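Local structure of PTS system, IIA component (Streptococcus pneumoniae serotype 4, 5T3U) at residues A[33-45]-A[56-68]. The protein probably transfers phosphoryl groups as the cytoplasmic IIA component of a mannose-type sugar phosphotransferase system linked to fucose utilization in the pneumococcus. Sequence-based numbering, arbitrary orientation.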
ATOM      1  N   GLU A  33       4.146  16.975  -6.313  1.00 35.72           N
ATOM      2  CA  GLU A  33       4.903  17.052  -5.065  1.00 37.00           C
ATOM      3  C   GLU A  33       4.056  17.695  -3.947  1.00 35.31           C
ATOM      4  O   GLU A  33       3.351  18.656  -4.191  1.00 35.62           O
ATOM      5  CB  GLU A  33       6.192  17.865  -5.310  1.00 37.86           C
ATOM      6  CG  GLU A  33       7.354  17.494  -4.367  1.00 44.58           C
ATOM      7  CD  GLU A  33       8.164  18.710  -3.883  1.00 52.58           C
ATOM      8  OE1 GLU A  33       7.590  19.829  -3.820  1.00 57.38           O
ATOM      9  OE2 GLU A  33       9.355  18.543  -3.519  1.00 53.34           O
ATOM     10  N   THR A  34       4.087  17.144  -2.739  1.00 33.96           N
ATOM     11  CA  THR A  34       3.351  17.754  -1.624  1.00 32.58           C
ATOM     12  C   THR A  34       4.340  18.490  -0.710  1.00 32.65           C
ATOM     13  O   THR A  34       5.551  18.304  -0.826  1.00 31.48           O
ATOM     14  CB  THR A  34       2.559  16.705  -0.773  1.00 31.96           C
ATOM     15  OG1 THR A  34       3.455  15.704  -0.295  1.00 30.57           O
ATOM     16  CG2 THR A  34       1.461  16.035  -1.583  1.00 33.07           C
ATOM     17  N   THR A  35       3.819  19.290   0.222  1.00 33.31           N
ATOM     18  CA  THR A  35       4.657  19.928   1.244  1.00 33.65           C
ATOM     19  C   THR A  35       4.283  19.487   2.670  1.00 34.04           C
ATOM     20  O   THR A  35       3.176  18.995   2.933  1.00 33.44           O
ATOM     21  CB  THR A  35       4.591  21.467   1.169  1.00 33.80           C
ATOM     22  OG1 THR A  35       3.241  21.882   1.391  1.00 34.08           O
ATOM     23  CG2 THR A  35       5.053  21.997  -0.237  1.00 34.81           C
ATOM     24  N   ASN A  36       5.229  19.719   3.567  1.00 34.05           N
ATOM     25  CA  ASN A  36       5.230  19.336   4.972  1.00 35.65           C
ATOM     26  C   ASN A  36       4.100  19.890   5.850  1.00 33.96           C
ATOM     27  O   ASN A  36       3.771  19.318   6.869  1.00 33.29           O
ATOM     28  CB  ASN A  36       6.556  19.856   5.560  1.00 37.97           C
ATOM     29  CG  ASN A  36       7.150  18.918   6.539  1.00 43.43           C
ATOM     30  OD1 ASN A  36       6.963  17.698   6.445  1.00 50.17           O
ATOM     31  ND2 ASN A  36       7.912  19.466   7.498  1.00 49.74           N
ATOM     32  N   ASP A  37       3.531  21.021   5.478  1.00 32.65           N
ATOM     33  CA  ASP A  37       2.396  21.547   6.214  1.00 32.71           C
ATOM     34  C   ASP A  37       1.086  20.857   5.816  1.00 31.37           C
ATOM     35  O   ASP A  37       0.054  21.163   6.398  1.00 31.64           O
ATOM     36  CB  ASP A  37       2.264  23.068   6.008  1.00 32.63           C
ATOM     37  CG  ASP A  37       2.137  23.441   4.546  1.00 35.43           C
ATOM     38  OD1 ASP A  37       2.650  22.684   3.697  1.00 35.57           O
ATOM     39  OD2 ASP A  37       1.541  24.499   4.232  1.00 40.71           O
ATOM     40  N   ARG A  38       1.109  19.977   4.805  1.00 29.41           N
ATOM     41  CA  ARG A  38      -0.123  19.261   4.380  1.00 28.17           C
ATOM     42  C   ARG A  38      -0.015  17.743   4.491  1.00 27.36           C
ATOM     43  O   ARG A  38      -0.991  17.072   4.781  1.00 27.89           O
ATOM     44  CB  ARG A  38      -0.506  19.585   2.927  1.00 27.47           C
ATOM     45  CG  ARG A  38      -0.611  21.033   2.584  1.00 28.25           C
ATOM     46  CD  ARG A  38      -1.640  21.770   3.441  1.00 25.06           C
ATOM     47  NE  ARG A  38      -2.982  21.164   3.445  1.00 24.42           N
ATOM     48  CZ  ARG A  38      -3.922  21.370   2.523  1.00 26.49           C
ATOM     49  NH1 ARG A  38      -3.686  22.142   1.469  1.00 27.10           N
ATOM     50  NH2 ARG A  38      -5.117  20.785   2.640  1.00 26.94           N
ATOM     51  N   VAL A  39       1.162  17.200   4.213  1.00 27.45           N
ATOM     52  CA  VAL A  39       1.376  15.752   4.171  1.00 26.88           C
ATOM     53  C   VAL A  39       2.710  15.384   4.749  1.00 26.75           C
ATOM     54  O   VAL A  39       3.742  16.027   4.460  1.00 26.57           O
ATOM     55  CB  VAL A  39       1.295  15.174   2.707  1.00 27.88           C
ATOM     56  CG1 VAL A  39       1.436  13.638   2.723  1.00 27.30           C
ATOM     57  CG2 VAL A  39      -0.022  15.578   2.036  1.00 26.31           C
ATOM     58  N   ARG A  40       2.685  14.355   5.592  1.00 26.98           N
ATOM     59  CA  ARG A  40       3.912  13.832   6.210  1.00 26.98           C
ATOM     60  C   ARG A  40       3.914  12.319   6.240  1.00 26.84           C
ATOM     61  O   ARG A  40       2.855  11.690   6.205  1.00 26.99           O
ATOM     62  CB  ARG A  40       4.050  14.368   7.649  1.00 26.86           C
ATOM     63  CG  ARG A  40       4.403  15.863   7.669  1.00 29.09           C
ATOM     64  CD  ARG A  40       4.666  16.333   9.103  1.00 29.84           C
ATOM     65  NE  ARG A  40       4.558  17.788   9.166  1.00 30.96           N
ATOM     66  CZ  ARG A  40       4.926  18.524  10.213  1.00 31.97           C
ATOM     67  NH1 ARG A  40       5.450  17.943  11.292  1.00 29.09           N
ATOM     68  NH2 ARG A  40       4.792  19.846  10.156  1.00 30.25           N
ATOM     69  N   THR A  41       5.098  11.734   6.348  1.00 27.48           N
ATOM     70  CA  THR A  41       5.174  10.304   6.587  1.00 28.30           C
ATOM     71  C   THR A  41       5.990   9.984   7.830  1.00 29.33           C
ATOM     72  O   THR A  41       6.833  10.776   8.248  1.00 29.70           O
ATOM     73  CB  THR A  41       5.795   9.552   5.382  1.00 28.39           C
ATOM     74  OG1 THR A  41       7.186   9.869   5.281  1.00 29.73           O
ATOM     75  CG2 THR A  41       5.081   9.940   4.105  1.00 26.62           C
ATOM     76  N   LEU A  42       5.767   8.804   8.393  1.00 29.35           N
ATOM     77  CA  LEU A  42       6.609   8.336   9.493  1.00 30.41           C
ATOM     78  C   LEU A  42       6.751   6.829   9.400  1.00 30.22           C
ATOM     79  O   LEU A  42       5.755   6.126   9.293  1.00 30.60           O
ATOM     80  CB  LEU A  42       5.966   8.719  10.833  1.00 29.60           C
ATOM     81  CG  LEU A  42       6.790   8.544  12.109  1.00 32.83           C
ATOM     82  CD1 LEU A  42       8.079   9.404  12.027  1.00 32.09           C
ATOM     83  CD2 LEU A  42       5.920   8.976  13.327  1.00 32.25           C
ATOM     84  N   GLY A  43       7.989   6.337   9.460  1.00 31.27           N
ATOM     85  CA  GLY A  43       8.243   4.908   9.482  1.00 31.88           C
ATOM     86  C   GLY A  43       8.872   4.463  10.791  1.00 32.84           C
ATOM     87  O   GLY A  43       9.797   5.095  11.271  1.00 32.75           O
ATOM     88  N   LEU A  44       8.361   3.375  11.360  1.00 32.95           N
ATOM     89  CA  LEU A  44       8.960   2.750  12.512  1.00 33.63           C
ATOM     90  C   LEU A  44       9.991   1.742  12.004  1.00 33.74           C
ATOM     91  O   LEU A  44       9.645   0.679  11.506  1.00 33.56           O
ATOM     92  CB  LEU A  44       7.889   2.082  13.390  1.00 33.62           C
ATOM     93  CG  LEU A  44       8.386   1.198  14.554  1.00 35.09           C
ATOM     94  CD1 LEU A  44       9.353   1.963  15.444  1.00 36.64           C
ATOM     95  CD2 LEU A  44       7.215   0.642  15.347  1.00 33.16           C
ATOM     96  N   MET A  45      11.261   2.109  12.113  1.00 34.51           N
ATOM     97  CA  MET A  45      12.343   1.376  11.487  1.00 35.56           C
ATOM     98  C   MET A  45      12.813   0.197  12.345  1.00 36.39           C
ATOM     99  O   MET A  45      12.559   0.173  13.564  1.00 36.45           O
ATOM    100  CB  MET A  45      13.486   2.336  11.140  1.00 35.21           C
ATOM    101  CG  MET A  45      13.039   3.501  10.238  1.00 36.62           C
ATOM    102  SD  MET A  45      12.262   2.926   8.692  1.00 38.62           S
ATOM    103  CE  MET A  45      13.701   2.331   7.800  1.00 37.67           C
ATOM    104  N   TYR A  56       7.412  11.109  18.321  1.00 35.48           N
ATOM    105  CA  TYR A  56       7.568  11.565  16.942  1.00 35.91           C
ATOM    106  C   TYR A  56       6.233  11.588  16.261  1.00 34.26           C
ATOM    107  O   TYR A  56       5.889  12.572  15.598  1.00 33.98           O
ATOM    108  CB  TYR A  56       8.440  10.612  16.126  1.00 37.29           C
ATOM    109  CG  TYR A  56       9.906  10.625  16.416  1.00 43.09           C
ATOM    110  CD1 TYR A  56      10.564  11.785  16.852  1.00 49.63           C
ATOM    111  CD2 TYR A  56      10.663   9.463  16.210  1.00 47.99           C
ATOM    112  CE1 TYR A  56      11.968  11.769  17.105  1.00 52.60           C
ATOM    113  CE2 TYR A  56      12.028   9.435  16.447  1.00 51.56           C
ATOM    114  CZ  TYR A  56      12.677  10.579  16.893  1.00 54.22           C
ATOM    115  OH  TYR A  56      14.036  10.499  17.107  1.00 57.48           O
ATOM    116  N   PHE A  57       5.498  10.483  16.423  1.00 32.82           N
ATOM    117  CA  PHE A  57       4.134  10.339  15.921  1.00 31.58           C
ATOM    118  C   PHE A  57       3.191  11.434  16.426  1.00 31.39           C
ATOM    119  O   PHE A  57       2.499  12.086  15.642  1.00 30.24           O
ATOM    120  CB  PHE A  57       3.549   8.944  16.249  1.00 30.91           C
ATOM    121  CG  PHE A  57       2.208   8.713  15.616  1.00 30.91           C
ATOM    122  CD1 PHE A  57       2.106   8.078  14.391  1.00 32.28           C
ATOM    123  CD2 PHE A  57       1.054   9.189  16.212  1.00 29.87           C
ATOM    124  CE1 PHE A  57       0.854   7.912  13.771  1.00 32.31           C
ATOM    125  CE2 PHE A  57      -0.186   9.032  15.611  1.00 30.32           C
ATOM    126  CZ  PHE A  57      -0.275   8.387  14.373  1.00 31.73           C
ATOM    127  N   LYS A  58       3.148  11.603  17.752  1.00 31.24           N
ATOM    128  CA  LYS A  58       2.315  12.616  18.375  1.00 30.71           C
ATOM    129  C   LYS A  58       2.645  13.983  17.802  1.00 30.35           C
ATOM    130  O   LYS A  58       1.754  14.723  17.421  1.00 30.53           O
ATOM    131  CB  LYS A  58       2.478  12.593  19.907  1.00 30.62           C
ATOM    132  CG  LYS A  58       1.687  13.692  20.662  1.00 30.55           C
ATOM    133  CD  LYS A  58       2.072  13.707  22.170  1.00 31.30           C
ATOM    134  CE  LYS A  58       1.134  14.603  23.012  1.00 32.83           C
ATOM    135  NZ  LYS A  58       1.082  16.015  22.474  1.00 32.99           N
ATOM    136  N   ASN A  59       3.930  14.301  17.736  1.00 31.31           N
ATOM    137  CA  ASN A  59       4.410  15.567  17.173  1.00 31.65           C
ATOM    138  C   ASN A  59       4.017  15.807  15.722  1.00 31.09           C
ATOM    139  O   ASN A  59       3.663  16.927  15.362  1.00 31.30           O
ATOM    140  CB  ASN A  59       5.949  15.668  17.328  1.00 32.74           C
ATOM    141  CG  ASN A  59       6.379  16.035  18.750  1.00 36.83           C
ATOM    142  OD1 ASN A  59       5.557  16.424  19.592  1.00 40.65           O
ATOM    143  ND2 ASN A  59       7.678  15.918  19.023  1.00 41.03           N
ATOM    144  N   GLN A  60       4.078  14.772  14.877  1.00 31.26           N
ATOM    145  CA  GLN A  60       3.619  14.899  13.469  1.00 30.12           C
ATOM    146  C   GLN A  60       2.137  15.261  13.380  1.00 29.86           C
ATOM    147  O   GLN A  60       1.758  16.127  12.571  1.00 29.28           O
ATOM    148  CB  GLN A  60       3.872  13.614  12.645  1.00 30.79           C
ATOM    149  CG  GLN A  60       5.317  13.173  12.545  1.00 30.80           C
ATOM    150  CD  GLN A  60       6.115  14.021  11.592  1.00 35.99           C
ATOM    151  OE1 GLN A  60       6.397  15.193  11.872  1.00 37.71           O
ATOM    152  NE2 GLN A  60       6.504  13.428  10.437  1.00 36.83           N
ATOM    153  N   VAL A  61       1.294  14.613  14.187  1.00 29.13           N
ATOM    154  CA  VAL A  61      -0.148  14.910  14.124  1.00 29.49           C
ATOM    155  C   VAL A  61      -0.443  16.330  14.658  1.00 30.82           C
ATOM    156  O   VAL A  61      -1.179  17.095  14.021  1.00 30.48           O
ATOM    157  CB  VAL A  61      -1.034  13.875  14.843  1.00 29.35           C
ATOM    158  CG1 VAL A  61      -2.502  14.332  14.849  1.00 27.63           C
ATOM    159  CG2 VAL A  61      -0.944  12.490  14.194  1.00 28.73           C
ATOM    160  N   ASP A  62       0.146  16.673  15.813  1.00 31.80           N
ATOM    161  CA  ASP A  62      -0.017  18.002  16.424  1.00 32.36           C
ATOM    162  C   ASP A  62       0.391  19.112  15.466  1.00 32.52           C
ATOM    163  O   ASP A  62      -0.342  20.084  15.277  1.00 33.03           O
ATOM    164  CB  ASP A  62       0.833  18.118  17.703  1.00 32.56           C
ATOM    165  CG  ASP A  62       0.306  17.272  18.848  1.00 33.19           C
ATOM    166  OD1 ASP A  62      -0.872  16.849  18.813  1.00 33.84           O
ATOM    167  OD2 ASP A  62       1.067  17.049  19.819  1.00 34.80           O
ATOM    168  N   GLU A  63       1.553  18.966  14.852  1.00 32.37           N
ATOM    169  CA  GLU A  63       2.034  19.981  13.919  1.00 33.41           C
ATOM    170  C   GLU A  63       1.196  20.130  12.654  1.00 32.93           C
ATOM    171  O   GLU A  63       1.040  21.227  12.119  1.00 33.05           O
ATOM    172  CB  GLU A  63       3.509  19.765  13.600  1.00 33.70           C
ATOM    173  CG  GLU A  63       4.381  20.169  14.780  1.00 37.87           C
ATOM    174  CD  GLU A  63       5.786  19.609  14.707  1.00 43.65           C
ATOM    175  OE1 GLU A  63       6.313  19.258  15.787  1.00 48.31           O
ATOM    176  OE2 GLU A  63       6.359  19.515  13.592  1.00 45.15           O
ATOM    177  N   LEU A  64       0.607  19.032  12.203  1.00 32.92           N
ATOM    178  CA  LEU A  64      -0.277  19.078  11.059  1.00 31.61           C
ATOM    179  C   LEU A  64      -1.549  19.809  11.467  1.00 31.59           C
ATOM    180  O   LEU A  64      -2.112  20.551  10.671  1.00 31.81           O
ATOM    181  CB  LEU A  64      -0.527  17.663  10.491  1.00 30.78           C
ATOM    182  CG  LEU A  64       0.585  17.128   9.552  1.00 30.03           C
ATOM    183  CD1 LEU A  64       0.383  15.640   9.183  1.00 26.40           C
ATOM    184  CD2 LEU A  64       0.731  17.978   8.262  1.00 28.82           C
ATOM    185  N   LEU A  65      -1.990  19.626  12.709  1.00 31.60           N
ATOM    186  CA  LEU A  65      -3.170  20.362  13.208  1.00 31.56           C
ATOM    187  C   LEU A  65      -2.974  21.882  13.369  1.00 31.96           C
ATOM    188  O   LEU A  65      -3.978  22.643  13.431  1.00 31.82           O
ATOM    189  CB  LEU A  65      -3.767  19.732  14.483  1.00 30.93           C
ATOM    190  CG  LEU A  65      -4.479  18.372  14.366  1.00 30.91           C
ATOM    191  CD1 LEU A  65      -4.555  17.677  15.745  1.00 27.95           C
ATOM    192  CD2 LEU A  65      -5.868  18.483  13.718  1.00 29.86           C
ATOM    193  N   ASP A  66      -1.721  22.335  13.396  1.00 32.20           N
ATOM    194  CA  ASP A  66      -1.467  23.775  13.428  1.00 33.82           C
ATOM    195  C   ASP A  66      -1.837  24.426  12.111  1.00 34.32           C
ATOM    196  O   ASP A  66      -2.081  25.627  12.084  1.00 33.57           O
ATOM    197  CB  ASP A  66      -0.005  24.114  13.723  1.00 33.97           C
ATOM    198  CG  ASP A  66       0.427  23.710  15.102  1.00 38.04           C
ATOM    199  OD1 ASP A  66      -0.395  23.758  16.043  1.00 39.27           O
ATOM    200  OD2 ASP A  66       1.623  23.336  15.247  1.00 43.83           O
ATOM    201  N   SER A  67      -1.852  23.624  11.027  1.00 34.12           N
ATOM    202  CA  SER A  67      -2.025  24.106   9.645  1.00 33.78           C
ATOM    203  C   SER A  67      -3.239  23.561   8.938  1.00 32.48           C
ATOM    204  O   SER A  67      -3.493  23.922   7.787  1.00 31.95           O
ATOM    205  CB  SER A  67      -0.838  23.661   8.779  1.00 34.77           C
ATOM    206  OG  SER A  67       0.337  24.324   9.163  1.00 38.36           O
ATOM    207  N   ASN A  68      -3.956  22.654   9.584  1.00 30.98           N
ATOM    208  CA  ASN A  68      -5.087  22.010   8.937  1.00 31.07           C
ATOM    209  C   ASN A  68      -6.156  21.876   9.977  1.00 31.31           C
ATOM    210  O   ASN A  68      -5.826  21.663  11.127  1.00 32.55           O
ATOM    211  CB  ASN A  68      -4.696  20.593   8.438  1.00 30.17           C
ATOM    212  CG  ASN A  68      -3.596  20.611   7.423  1.00 28.94           C
ATOM    213  OD1 ASN A  68      -2.421  20.461   7.764  1.00 32.03           O
ATOM    214  ND2 ASN A  68      -3.953  20.811   6.174  1.00 23.97           N
TER
HETATM  215  O   HOH W   1       8.062  15.135   8.106  1.00 45.22           O
HETATM  216  O   HOH W   2       5.865  21.880  11.724  1.00 51.32           O
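Strand 39-44 and helix 56-65 run antiparallel, their axes 174° apart and 9.6 Å from each other at the closest point; CA of Arg-40 is nearest that of Gln-60, and CA of Leu-42 nearest that of Phe-57. At the apolar end, CD2 of Leu-42 presses on the helix backbone, 3.4 Å from CA of Phe-57, and also meets CB of Tyr-56. Arg-40 carries the polar part. Its chain, extended from CG to NE, runs alongside Leu-64, pointing the other way, and brings the guanidinium up to Gln-60 and Glu-63. NH1 of Arg-40 is shared between two acceptors near the guanidinium plane: OE2 of Glu-63 at 2.9 Å, in a salt bridge whose hydrogen bond is almost straight (176°), and OE1 of Gln-60 at 3.0 Å, each met from above the plane of its own group. NE of Arg-40 donates to O of Asn-36 at 2.9 Å, and a water joins NH2 of Arg-40 to OE2 of Glu-63; together these bonds fix the rotation of the group. This is one strand-helix step of the parallel α/β fold of mannose-family IIA domains: within the chain, 39-44 is an edge strand of the four-stranded sheet (order 2-1-3-4), bonded to strand 7-16, and helix 50-65 leads on to strand 68-75. A bend at chi2 (-75°) sets the amide of Gln-60 across the Arg-40 chain, and NE2 makes a weak bond to O of Thr-41. Ahead of the strand, CD2 of Leu-64 packs against the turn, 3.6 Å from O of Asn-36, while CB of Ser-67 lies 3.6 Å from O of Asp-37. Arg-38 approaches Asn-68 with its bent chain, but its guanidinium is held by a salt bridge to Asp-115, a hydrogen bond to O of Arg-9 and a cation-pi contact with Tyr-114.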